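Local structure of membrane-bound protease PH1510 (Pyrococcus horikoshii OT3, 3WWV) at residues M10-L21 with K43-D54. The protein cleaves proteins preferentially near hydrophobic or aromatic residues and can degrade casein and a stomatin homolog in vitro; this chain is its C-terminal domain. Numbering follows the deposited sequence.
Sequences MIGLIGTVVEEL and KIEKGEKVRVVD
Arg51 lays one face of its guanidinium against Ile14 CB and turns its NE/NH2 edge to Gly12 O, in the type II turn Met10 to Leu13. The Arg51 side chain, bent at chi2 (106°) and chi3 (-108°), brings its NE and NH2 side-on to Gly12 O, each 3.0 Å away in a bent bond; NH2 comes in the carbonyl plane, NE from above it. Arg51 NH1 forms a salt bridge with Glu65. Gly12 N in turn gives a short bond to Val52 O (2.6 Å), and Val52 packs its methyls against Met10 and Leu13. Along the antiparallel ladder Gly15 and Val50 form a hydrogen-bonded pair, and Val50 CG2 lies against the bare Gly15 backbone, 3.7 Å from Gly15 O. On the opposite face Lys49 runs beside Thr16 and gives its NZ to Thr16 OG1 (2.7 Å). Further on, Val17 bonds through N and O to Glu48 O and Gly47 N of the second type II turn, while its CG2 meets Ile44 CG2 (3.8 Å) and Val50 CG1 (4.0 Å). Past the corner at Val18, Leu21 and Ile44 exchange two backbone bonds, and the Glu20 carboxylate lies across the aliphatic part of Lys43. A water joins Glu20 OE2 to Lys46 N. Pairing strands 14-19 and 49-56, first and fourth, closes the five-stranded OB-fold barrel of the NfeD-like C-terminal domain.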
ATOM      1  N   MET A  10      -9.903  -2.771  -1.697  1.00 25.46           N
ATOM      2  CA  MET A  10      -8.844  -3.709  -1.297  1.00 24.72           C
ATOM      3  C   MET A  10      -7.532  -3.042  -0.890  1.00 23.69           C
ATOM      4  O   MET A  10      -6.828  -3.549  -0.014  1.00 23.73           O
ATOM      5  CB  MET A  10      -8.558  -4.734  -2.408  1.00 24.72           C
ATOM      6  CG  MET A  10      -9.756  -5.559  -2.862  1.00 25.00           C
ATOM      7  SD  MET A  10     -10.599  -6.339  -1.485  1.00 25.84           S
ATOM      8  CE  MET A  10      -9.382  -7.530  -0.919  1.00 24.89           C
ATOM      9  N   ILE A  11      -7.206  -1.921  -1.525  1.00 21.18           N
ATOM     10  CA  ILE A  11      -5.914  -1.291  -1.333  1.00 20.80           C
ATOM     11  C   ILE A  11      -5.773  -0.729   0.090  1.00 21.32           C
ATOM     12  O   ILE A  11      -6.659  -0.041   0.601  1.00 21.03           O
ATOM     13  CB  ILE A  11      -5.619  -0.256  -2.452  1.00 20.06           C
ATOM     14  CG1 ILE A  11      -5.413  -0.996  -3.778  1.00 19.62           C
ATOM     15  CG2 ILE A  11      -4.374   0.561  -2.132  1.00 19.65           C
ATOM     16  CD1 ILE A  11      -5.251  -0.102  -4.989  1.00 20.86           C
ATOM     17  N   GLY A  12      -4.666  -1.068   0.743  1.00 21.72           N
ATOM     18  CA  GLY A  12      -4.428  -0.631   2.115  1.00 21.35           C
ATOM     19  C   GLY A  12      -4.730  -1.674   3.168  1.00 21.82           C
ATOM     20  O   GLY A  12      -4.264  -1.554   4.296  1.00 21.90           O
ATOM     21  N   LEU A  13      -5.515  -2.693   2.816  1.00 22.72           N
ATOM     22  CA  LEU A  13      -5.866  -3.757   3.770  1.00 23.39           C
ATOM     23  C   LEU A  13      -4.678  -4.658   4.102  1.00 24.17           C
ATOM     24  O   LEU A  13      -3.736  -4.783   3.310  1.00 24.26           O
ATOM     25  CB  LEU A  13      -7.021  -4.624   3.244  1.00 23.13           C
ATOM     26  CG  LEU A  13      -8.409  -3.978   3.135  1.00 23.99           C
ATOM     27  CD1 LEU A  13      -9.423  -4.944   2.545  1.00 22.62           C
ATOM     28  CD2 LEU A  13      -8.891  -3.442   4.478  1.00 23.70           C
ATOM     29  N   ILE A  14      -4.745  -5.298   5.269  1.00 25.35           N
ATOM     30  CA  ILE A  14      -3.763  -6.297   5.673  1.00 26.21           C
ATOM     31  C   ILE A  14      -4.344  -7.694   5.432  1.00 25.81           C
ATOM     32  O   ILE A  14      -5.548  -7.908   5.565  1.00 26.48           O
ATOM     33  CB  ILE A  14      -3.296  -6.091   7.143  1.00 27.68           C
ATOM     34  CG1 ILE A  14      -1.947  -6.769   7.397  1.00 29.02           C
ATOM     35  CG2 ILE A  14      -4.351  -6.572   8.135  1.00 28.72           C
ATOM     36  CD1 ILE A  14      -1.311  -6.424   8.737  1.00 29.87           C
ATOM     37  N   GLY A  15      -3.484  -8.620   5.036  1.00 24.46           N
ATOM     38  CA  GLY A  15      -3.856 -10.017   4.883  1.00 23.64           C
ATOM     39  C   GLY A  15      -2.760 -10.947   5.370  1.00 24.02           C
ATOM     40  O   GLY A  15      -1.712 -10.508   5.861  1.00 23.55           O
ATOM     41  N   THR A  16      -2.999 -12.246   5.238  1.00 23.96           N
ATOM     42  CA  THR A  16      -2.039 -13.235   5.686  1.00 23.15           C
ATOM     43  C   THR A  16      -1.829 -14.189   4.537  1.00 23.53           C
ATOM     44  O   THR A  16      -2.795 -14.593   3.882  1.00 23.26           O
ATOM     45  CB  THR A  16      -2.572 -13.989   6.912  1.00 23.87           C
ATOM     46  OG1 THR A  16      -3.037 -13.038   7.876  1.00 24.45           O
ATOM     47  CG2 THR A  16      -1.489 -14.850   7.552  1.00 24.16           C
ATOM     48  N   VAL A  17      -0.569 -14.516   4.261  1.00 23.24           N
ATOM     49  CA  VAL A  17      -0.254 -15.482   3.220  1.00 22.81           C
ATOM     50  C   VAL A  17      -0.768 -16.851   3.665  1.00 23.60           C
ATOM     51  O   VAL A  17      -0.458 -17.301   4.771  1.00 24.61           O
ATOM     52  CB  VAL A  17       1.260 -15.559   2.926  1.00 22.54           C
ATOM     53  CG1 VAL A  17       1.542 -16.612   1.857  1.00 21.82           C
ATOM     54  CG2 VAL A  17       1.820 -14.199   2.509  1.00 21.18           C
ATOM     55  N   VAL A  18      -1.565 -17.489   2.808  1.00 24.07           N
ATOM     56  CA  VAL A  18      -2.054 -18.846   3.049  1.00 25.09           C
ATOM     57  C   VAL A  18      -1.354 -19.850   2.129  1.00 26.47           C
ATOM     58  O   VAL A  18      -1.213 -21.023   2.466  1.00 26.99           O
ATOM     59  CB  VAL A  18      -3.601 -18.943   2.982  1.00 25.26           C
ATOM     60  CG1 VAL A  18      -4.227 -18.136   4.110  1.00 24.68           C
ATOM     61  CG2 VAL A  18      -4.139 -18.430   1.656  1.00 25.58           C
ATOM     62  N   GLU A  19      -0.879 -19.370   0.983  1.00 27.12           N
ATOM     63  CA  GLU A  19      -0.018 -20.159   0.112  1.00 28.59           C
ATOM     64  C   GLU A  19       1.137 -19.280  -0.379  1.00 28.62           C
ATOM     65  O   GLU A  19       0.909 -18.270  -1.047  1.00 28.59           O
ATOM     66  CB  GLU A  19      -0.814 -20.729  -1.067  1.00 29.20           C
ATOM     67  CG  GLU A  19       0.035 -21.477  -2.079  1.00 31.02           C
ATOM     68  CD  GLU A  19      -0.781 -22.014  -3.239  1.00 32.55           C
ATOM     69  OE1 GLU A  19      -1.354 -23.116  -3.105  1.00 34.90           O
ATOM     70  OE2 GLU A  19      -0.843 -21.340  -4.286  1.00 32.56           O
ATOM     71  N   GLU A  20       2.363 -19.684  -0.048  1.00 28.84           N
ATOM     72  CA  GLU A  20       3.581 -18.895  -0.298  1.00 29.40           C
ATOM     73  C   GLU A  20       3.553 -18.102  -1.600  1.00 28.70           C
ATOM     74  O   GLU A  20       3.239 -18.645  -2.667  1.00 28.09           O
ATOM     75  CB  GLU A  20       4.836 -19.781  -0.251  1.00 30.34           C
ATOM     76  CG  GLU A  20       6.150 -19.019  -0.343  1.00 31.46           C
ATOM     77  CD  GLU A  20       7.367 -19.926  -0.276  1.00 34.27           C
ATOM     78  OE1 GLU A  20       7.628 -20.674  -1.251  1.00 33.88           O
ATOM     79  OE2 GLU A  20       8.079 -19.872   0.754  1.00 36.49           O
ATOM     80  N   LEU A  21       3.893 -16.818  -1.483  1.00 27.29           N
ATOM     81  CA  LEU A  21       4.042 -15.918  -2.625  1.00 27.21           C
ATOM     82  C   LEU A  21       5.448 -16.037  -3.186  1.00 27.99           C
ATOM     83  O   LEU A  21       6.402 -15.557  -2.580  1.00 28.19           O
ATOM     84  CB  LEU A  21       3.772 -14.473  -2.195  1.00 25.65           C
ATOM     85  CG  LEU A  21       2.335 -13.970  -2.138  1.00 24.24           C
ATOM     86  CD1 LEU A  21       1.374 -14.941  -1.468  1.00 23.62           C
ATOM     87  CD2 LEU A  21       2.312 -12.634  -1.438  1.00 22.84           C
ATOM     88  N   LYS A  43       9.946 -13.859  -2.739  1.00 37.35           N
ATOM     89  CA  LYS A  43       9.277 -14.872  -1.906  1.00 34.33           C
ATOM     90  C   LYS A  43       8.770 -14.341  -0.553  1.00 32.26           C
ATOM     91  O   LYS A  43       9.558 -13.876   0.274  1.00 31.86           O
ATOM     92  CB  LYS A  43      10.208 -16.072  -1.674  1.00 33.92           C
ATOM     93  CG  LYS A  43       9.627 -17.174  -0.796  1.00 34.82           C
ATOM     94  CD  LYS A  43      10.708 -18.128  -0.313  1.00 37.58           C
ATOM     95  CE  LYS A  43      11.089 -19.111  -1.406  1.00 40.46           C
ATOM     96  NZ  LYS A  43      12.400 -19.757  -1.134  1.00 43.36           N
ATOM     97  N   ILE A  44       7.459 -14.424  -0.336  1.00 28.86           N
ATOM     98  CA  ILE A  44       6.855 -14.132   0.966  1.00 27.65           C
ATOM     99  C   ILE A  44       6.169 -15.394   1.513  1.00 27.55           C
ATOM    100  O   ILE A  44       5.318 -15.980   0.857  1.00 26.45           O
ATOM    101  CB  ILE A  44       5.877 -12.935   0.905  1.00 26.22           C
ATOM    102  CG1 ILE A  44       6.572 -11.700   0.306  1.00 24.96           C
ATOM    103  CG2 ILE A  44       5.321 -12.625   2.291  1.00 25.31           C
ATOM    104  CD1 ILE A  44       5.671 -10.487   0.166  1.00 24.66           C
ATOM    105  N   GLU A  45       6.552 -15.789   2.724  1.00 29.29           N
ATOM    106  CA  GLU A  45       6.231 -17.114   3.278  1.00 30.76           C
ATOM    107  C   GLU A  45       4.818 -17.231   3.842  1.00 30.35           C
ATOM    108  O   GLU A  45       4.189 -16.232   4.187  1.00 29.40           O
ATOM    109  CB  GLU A  45       7.241 -17.497   4.373  1.00 31.77           C
ATOM    110  CG  GLU A  45       8.696 -17.631   3.916  1.00 35.01           C
ATOM    111  CD  GLU A  45       9.454 -16.298   3.812  1.00 36.76           C
ATOM    112  OE1 GLU A  45       8.860 -15.215   4.031  1.00 36.49           O
ATOM    113  OE2 GLU A  45      10.666 -16.334   3.507  1.00 37.74           O
ATOM    114  N   LYS A  46       4.340 -18.469   3.945  1.00 30.18           N
ATOM    115  CA  LYS A  46       3.055 -18.786   4.552  1.00 30.58           C
ATOM    116  C   LYS A  46       2.976 -18.257   5.991  1.00 29.20           C
ATOM    117  O   LYS A  46       3.926 -18.393   6.770  1.00 28.94           O
ATOM    118  CB  LYS A  46       2.839 -20.300   4.502  1.00 34.13           C
ATOM    119  CG  LYS A  46       1.564 -20.824   5.144  1.00 38.80           C
ATOM    120  CD  LYS A  46       1.554 -22.346   5.091  1.00 43.61           C
ATOM    121  CE  LYS A  46       0.477 -22.943   5.991  1.00 48.65           C
ATOM    122  NZ  LYS A  46      -0.863 -22.972   5.336  1.00 51.10           N
ATOM    123  N   GLY A  47       1.851 -17.640   6.334  1.00 27.05           N
ATOM    124  CA  GLY A  47       1.676 -17.061   7.657  1.00 25.71           C
ATOM    125  C   GLY A  47       2.132 -15.617   7.794  1.00 25.75           C
ATOM    126  O   GLY A  47       1.732 -14.943   8.733  1.00 25.54           O
ATOM    127  N   GLU A  48       2.968 -15.138   6.871  1.00 26.34           N
ATOM    128  CA  GLU A  48       3.430 -13.736   6.904  1.00 28.28           C
ATOM    129  C   GLU A  48       2.278 -12.751   6.673  1.00 25.74           C
ATOM    130  O   GLU A  48       1.342 -13.034   5.932  1.00 24.25           O
ATOM    131  CB  GLU A  48       4.555 -13.481   5.881  1.00 29.94           C
ATOM    132  CG  GLU A  48       5.811 -14.325   6.073  1.00 34.83           C
ATOM    133  CD  GLU A  48       6.806 -13.740   7.068  1.00 39.41           C
ATOM    134  OE1 GLU A  48       7.375 -14.519   7.882  1.00 41.41           O
ATOM    135  OE2 GLU A  48       7.039 -12.504   7.027  1.00 41.67           O
ATOM    136  N   LYS A  49       2.357 -11.608   7.342  1.00 26.06           N
ATOM    137  CA  LYS A  49       1.424 -10.497   7.140  1.00 25.83           C
ATOM    138  C   LYS A  49       1.839  -9.627   5.948  1.00 23.88           C
ATOM    139  O   LYS A  49       2.999  -9.251   5.814  1.00 23.31           O
ATOM    140  CB  LYS A  49       1.340  -9.639   8.408  1.00 27.32           C
ATOM    141  CG  LYS A  49       0.903 -10.394   9.654  1.00 28.89           C
ATOM    142  CD  LYS A  49      -0.507 -10.949   9.510  1.00 32.07           C
ATOM    143  CE  LYS A  49      -0.825 -11.933  10.634  1.00 35.23           C
ATOM    144  NZ  LYS A  49      -2.133 -12.623  10.437  1.00 35.05           N
ATOM    145  N   VAL A  50       0.885  -9.307   5.086  1.00 23.08           N
ATOM    146  CA  VAL A  50       1.149  -8.466   3.918  1.00 22.52           C
ATOM    147  C   VAL A  50       0.189  -7.287   3.853  1.00 23.34           C
ATOM    148  O   VAL A  50      -0.911  -7.324   4.432  1.00 24.39           O
ATOM    149  CB  VAL A  50       1.052  -9.259   2.584  1.00 22.50           C
ATOM    150  CG1 VAL A  50       2.210 -10.235   2.431  1.00 22.29           C
ATOM    151  CG2 VAL A  50      -0.284  -9.976   2.455  1.00 22.53           C
ATOM    152  N   ARG A  51       0.600  -6.256   3.118  1.00 23.12           N
ATOM    153  CA  ARG A  51      -0.203  -5.062   2.900  1.00 22.55           C
ATOM    154  C   ARG A  51      -0.618  -5.008   1.430  1.00 20.95           C
ATOM    155  O   ARG A  51       0.218  -5.209   0.562  1.00 20.17           O
ATOM    156  CB  ARG A  51       0.652  -3.836   3.217  1.00 24.51           C
ATOM    157  CG  ARG A  51      -0.116  -2.527   3.343  1.00 26.90           C
ATOM    158  CD  ARG A  51      -0.224  -2.113   4.798  1.00 29.07           C
ATOM    159  NE  ARG A  51      -1.574  -2.281   5.300  1.00 32.50           N
ATOM    160  CZ  ARG A  51      -1.916  -2.223   6.583  1.00 33.50           C
ATOM    161  NH1 ARG A  51      -1.000  -2.030   7.521  1.00 33.96           N
ATOM    162  NH2 ARG A  51      -3.183  -2.376   6.929  1.00 34.08           N
ATOM    163  N   VAL A  52      -1.885  -4.719   1.148  1.00 19.75           N
ATOM    164  CA  VAL A  52      -2.349  -4.626  -0.242  1.00 20.34           C
ATOM    165  C   VAL A  52      -2.044  -3.231  -0.813  1.00 20.73           C
ATOM    166  O   VAL A  52      -2.526  -2.237  -0.280  1.00 21.63           O
ATOM    167  CB  VAL A  52      -3.861  -4.952  -0.383  1.00 20.05           C
ATOM    168  CG1 VAL A  52      -4.258  -5.050  -1.851  1.00 19.65           C
ATOM    169  CG2 VAL A  52      -4.223  -6.243   0.348  1.00 19.73           C
ATOM    170  N   VAL A  53      -1.250  -3.161  -1.883  1.00 20.49           N
ATOM    171  CA  VAL A  53      -0.796  -1.868  -2.424  1.00 21.40           C
ATOM    172  C   VAL A  53      -1.374  -1.527  -3.799  1.00 23.04           C
ATOM    173  O   VAL A  53      -1.379  -0.353  -4.203  1.00 23.83           O
ATOM    174  CB  VAL A  53       0.751  -1.730  -2.448  1.00 21.42           C
ATOM    175  CG1 VAL A  53       1.318  -1.806  -1.032  1.00 20.84           C
ATOM    176  CG2 VAL A  53       1.401  -2.780  -3.345  1.00 21.26           C
ATOM    177  N   ASP A  54      -1.856  -2.545  -4.511  1.00 24.05           N
ATOM    178  CA  ASP A  54      -2.440  -2.371  -5.847  1.00 25.28           C
ATOM    179  C   ASP A  54      -3.247  -3.604  -6.218  1.00 25.50           C
ATOM    180  O   ASP A  54      -3.300  -4.566  -5.458  1.00 23.95           O
ATOM    181  CB  ASP A  54      -1.340  -2.148  -6.891  1.00 27.41           C
ATOM    182  CG  ASP A  54      -1.835  -1.434  -8.136  1.00 29.82           C
ATOM    183  OD1 ASP A  54      -3.024  -1.040  -8.220  1.00 31.23           O
ATOM    184  OD2 ASP A  54      -1.013  -1.264  -9.053  1.00 32.45           O
TER
HETATM  185  O   HOH W   1       6.050 -20.641   3.202  1.00 30.51           O